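Local coordinates for PHOX (Pseudomonas fluorescens, PDB 4A9X), which probably catalyses the hydrolysis of phosphate monoesters as a calcium-binding alkaline phosphatase of the PhoX family with a beta-propeller-like fold, at residues T184-Y189 against A275-T280. Sequence-based numbering, arbitrary orientation.
Sequences TPWGTY and AALAET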
ATOM      1  N   THR A 184       4.661  -3.570 -13.146  1.00  8.89           N
ATOM      2  CA  THR A 184       5.562  -4.545 -13.776  1.00  8.35           C
ATOM      3  C   THR A 184       6.188  -3.998 -15.030  1.00 15.37           C
ATOM      4  O   THR A 184       5.535  -3.290 -15.805  1.00 14.94           O
ATOM      5  CB  THR A 184       4.857  -5.878 -14.102  1.00 13.11           C
ATOM      6  OG1 THR A 184       3.968  -5.738 -15.217  1.00 14.11           O
ATOM      7  CG2 THR A 184       4.116  -6.474 -12.893  1.00 13.86           C
ATOM      8  N   PRO A 185       7.387  -4.491 -15.354  1.00 13.80           N
ATOM      9  CA  PRO A 185       8.018  -4.095 -16.621  1.00 14.45           C
ATOM     10  C   PRO A 185       7.340  -4.688 -17.883  1.00 19.64           C
ATOM     11  O   PRO A 185       7.666  -4.254 -18.985  1.00 21.03           O
ATOM     12  CB  PRO A 185       9.459  -4.549 -16.438  1.00 15.11           C
ATOM     13  CG  PRO A 185       9.423  -5.615 -15.487  1.00 19.78           C
ATOM     14  CD  PRO A 185       8.276  -5.350 -14.553  1.00 15.23           C
ATOM     15  N   TRP A 186       6.368  -5.626 -17.716  1.00 15.69           N
ATOM     16  CA  TRP A 186       5.562  -6.240 -18.781  1.00 13.05           C
ATOM     17  C   TRP A 186       4.143  -5.589 -18.917  1.00 15.17           C
ATOM     18  O   TRP A 186       3.227  -6.232 -19.454  1.00 16.44           O
ATOM     19  CB  TRP A 186       5.502  -7.796 -18.657  1.00 11.07           C
ATOM     20  CG  TRP A 186       5.045  -8.356 -17.339  1.00 11.70           C
ATOM     21  CD1 TRP A 186       3.780  -8.759 -17.010  1.00 14.43           C
ATOM     22  CD2 TRP A 186       5.870  -8.660 -16.206  1.00 10.87           C
ATOM     23  NE1 TRP A 186       3.762  -9.247 -15.724  1.00 13.76           N
ATOM     24  CE2 TRP A 186       5.026  -9.177 -15.200  1.00 14.08           C
ATOM     25  CE3 TRP A 186       7.245  -8.533 -15.936  1.00 10.88           C
ATOM     26  CZ2 TRP A 186       5.499  -9.508 -13.931  1.00 12.88           C
ATOM     27  CZ3 TRP A 186       7.711  -8.853 -14.675  1.00 11.23           C
ATOM     28  CH2 TRP A 186       6.848  -9.321 -13.686  1.00 12.62           C
ATOM     29  N   GLY A 187       3.971  -4.354 -18.391  1.00 10.29           N
ATOM     30  CA  GLY A 187       2.773  -3.537 -18.525  1.00 10.28           C
ATOM     31  C   GLY A 187       1.554  -3.972 -17.735  1.00 13.31           C
ATOM     32  O   GLY A 187       0.419  -3.757 -18.170  1.00 12.54           O
ATOM     33  N   THR A 188       1.773  -4.533 -16.553  1.00 11.81           N
ATOM     34  CA  THR A 188       0.671  -4.959 -15.674  1.00 10.69           C
ATOM     35  C   THR A 188       0.786  -4.294 -14.321  1.00 13.08           C
ATOM     36  O   THR A 188       1.854  -3.810 -13.941  1.00 12.28           O
ATOM     37  CB  THR A 188       0.557  -6.470 -15.570  1.00 16.39           C
ATOM     38  OG1 THR A 188       1.692  -6.996 -14.898  1.00 17.40           O
ATOM     39  CG2 THR A 188       0.357  -7.139 -16.933  1.00 16.88           C
ATOM     40  N   TYR A 189      -0.352  -4.234 -13.617  1.00  8.19           N
ATOM     41  CA  TYR A 189      -0.472  -3.601 -12.309  1.00  7.69           C
ATOM     42  C   TYR A 189      -0.669  -4.643 -11.246  1.00 11.04           C
ATOM     43  O   TYR A 189      -1.482  -5.536 -11.438  1.00 10.45           O
ATOM     44  CB  TYR A 189      -1.707  -2.692 -12.329  1.00  7.32           C
ATOM     45  CG  TYR A 189      -1.929  -1.932 -11.047  1.00  6.99           C
ATOM     46  CD1 TYR A 189      -1.048  -0.940 -10.649  1.00  9.35           C
ATOM     47  CD2 TYR A 189      -3.111  -2.073 -10.327  1.00  7.61           C
ATOM     48  CE1 TYR A 189      -1.346  -0.085  -9.599  1.00  5.74           C
ATOM     49  CE2 TYR A 189      -3.395  -1.254  -9.240  1.00 10.01           C
ATOM     50  CZ  TYR A 189      -2.477  -0.301  -8.843  1.00 11.89           C
ATOM     51  OH  TYR A 189      -2.681   0.498  -7.753  1.00 13.69           O
ATOM     52  N   ALA A 275       4.263  -3.827  -3.445  1.00  9.91           N
ATOM     53  CA  ALA A 275       5.074  -4.804  -4.181  1.00 10.29           C
ATOM     54  C   ALA A 275       6.081  -4.054  -5.015  1.00 14.82           C
ATOM     55  O   ALA A 275       5.684  -3.423  -5.997  1.00 15.23           O
ATOM     56  CB  ALA A 275       4.144  -5.600  -5.061  1.00 11.31           C
ATOM     57  N   ALA A 276       7.369  -4.019  -4.588  1.00 11.57           N
ATOM     58  CA  ALA A 276       8.407  -3.282  -5.291  1.00 11.60           C
ATOM     59  C   ALA A 276       9.100  -4.188  -6.278  1.00 14.17           C
ATOM     60  O   ALA A 276       9.713  -5.195  -5.874  1.00 10.77           O
ATOM     61  CB  ALA A 276       9.408  -2.707  -4.306  1.00 12.80           C
ATOM     62  N   LEU A 277       9.023  -3.828  -7.567  1.00 11.17           N
ATOM     63  CA  LEU A 277       9.689  -4.623  -8.596  1.00 11.45           C
ATOM     64  C   LEU A 277      11.169  -4.339  -8.717  1.00 13.72           C
ATOM     65  O   LEU A 277      11.594  -3.192  -8.702  1.00 12.71           O
ATOM     66  CB  LEU A 277       9.020  -4.425  -9.951  1.00 11.57           C
ATOM     67  CG  LEU A 277       7.860  -5.349 -10.273  1.00 16.17           C
ATOM     68  CD1 LEU A 277       8.346  -6.733 -10.699  1.00 12.19           C
ATOM     69  CD2 LEU A 277       6.879  -5.454  -9.137  1.00 17.01           C
ATOM     70  N   ALA A 278      11.940  -5.416  -8.961  1.00  9.72           N
ATOM     71  CA  ALA A 278      13.348  -5.376  -9.248  1.00 10.12           C
ATOM     72  C   ALA A 278      13.646  -6.498 -10.265  1.00 12.45           C
ATOM     73  O   ALA A 278      12.710  -7.141 -10.752  1.00  9.85           O
ATOM     74  CB  ALA A 278      14.129  -5.550  -7.968  1.00 11.20           C
ATOM     75  N   GLU A 279      14.922  -6.672 -10.629  1.00 11.24           N
ATOM     76  CA  GLU A 279      15.354  -7.673 -11.605  0.50 11.87           C
ATOM     77  C   GLU A 279      16.712  -8.221 -11.216  1.00 14.95           C
ATOM     78  O   GLU A 279      17.612  -7.446 -10.923  1.00 14.00           O
ATOM     79  CB  GLU A 279      15.447  -7.054 -13.020  0.50 13.70           C
ATOM     80  CG  GLU A 279      14.144  -6.439 -13.484  0.50 22.10           C
ATOM     81  CD  GLU A 279      14.051  -5.906 -14.899  0.50 27.84           C
ATOM     82  OE1 GLU A 279      14.730  -6.447 -15.802  0.50  8.72           O
ATOM     83  OE2 GLU A 279      13.275  -4.943 -15.102  0.50  7.14           O
ATOM     84  N   THR A 280      16.880  -9.548 -11.245  1.00 11.34           N
ATOM     85  CA  THR A 280      18.180 -10.130 -10.927  1.00 10.42           C
ATOM     86  C   THR A 280      19.159  -9.834 -12.076  1.00 13.26           C
ATOM     87  O   THR A 280      18.736  -9.485 -13.180  1.00 11.28           O
ATOM     88  CB  THR A 280      18.077 -11.635 -10.752  1.00 15.34           C
ATOM     89  OG1 THR A 280      17.709 -12.245 -11.987  1.00 17.98           O
ATOM     90  CG2 THR A 280      17.117 -12.027  -9.646  1.00  8.85           C
TER
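Leu277 makes an apolar contact with Pro185 and Trp186, joining the hairpin turn between strands 178-183 and 189-193 to strand 276-279, an outermost strand of the next sheet in this propeller-like fold. Between the turn and Leu277 the evidence is for side-chain packing: the nearest CA atoms, those of Thr184 and Leu277, lie 6.6 Å apart and the two segments exchange no hydrogen bonds. Leu277 does the bridging with one methyl: its CD1 lies 4.1 Å from Pro185 CD and 4.2 Å from Trp186 CH2, approaching the indole obliquely. Its branch point, CG, stands 4.3 Å from Thr184 CA. At the outer margin, in the conformer of Glu279 described here, one of two, CG lies beside the backbone N (chi1 -57°) and the chain beyond it is extended, which brings OE2 to a marginal 3.9 Å from Pro185 CG. The other carboxylate oxygen, OE1, is hydrogen-bonded to His309.

The turn and the Trp186 rotamer together set both rings beside Leu277. Thr184 to Gly187 form a type I turn, whose last residue, Gly187, has positive phi (72°); with the backbone bonds Gly187 N to Thr184 O and Thr184 N to Thr188 O, this fits a type I turn with a G1 bulge. With chi1 at 54°, the Trp186 indole folds back over the turn, so that Thr184 CB sits 3.4 Å above the ring plane, over its centre. Thr184 OG1 donates to Thr188 OG1 at 2.6 Å, adding a side-chain tie; Glu251 accepts from Trp186 NE1 and is also hydrogen-bonded to Thr188 OG1. Trp186 touches Ala285 of strand 284-290, the antiparallel partner of 276-279, while Thr184 and Leu277 both reach Leu190 of strand 189-193. A backbone hydrogen bond between Ala275 and Asn181 of strand 178-183 also links the two neighbouring sheets at this junction.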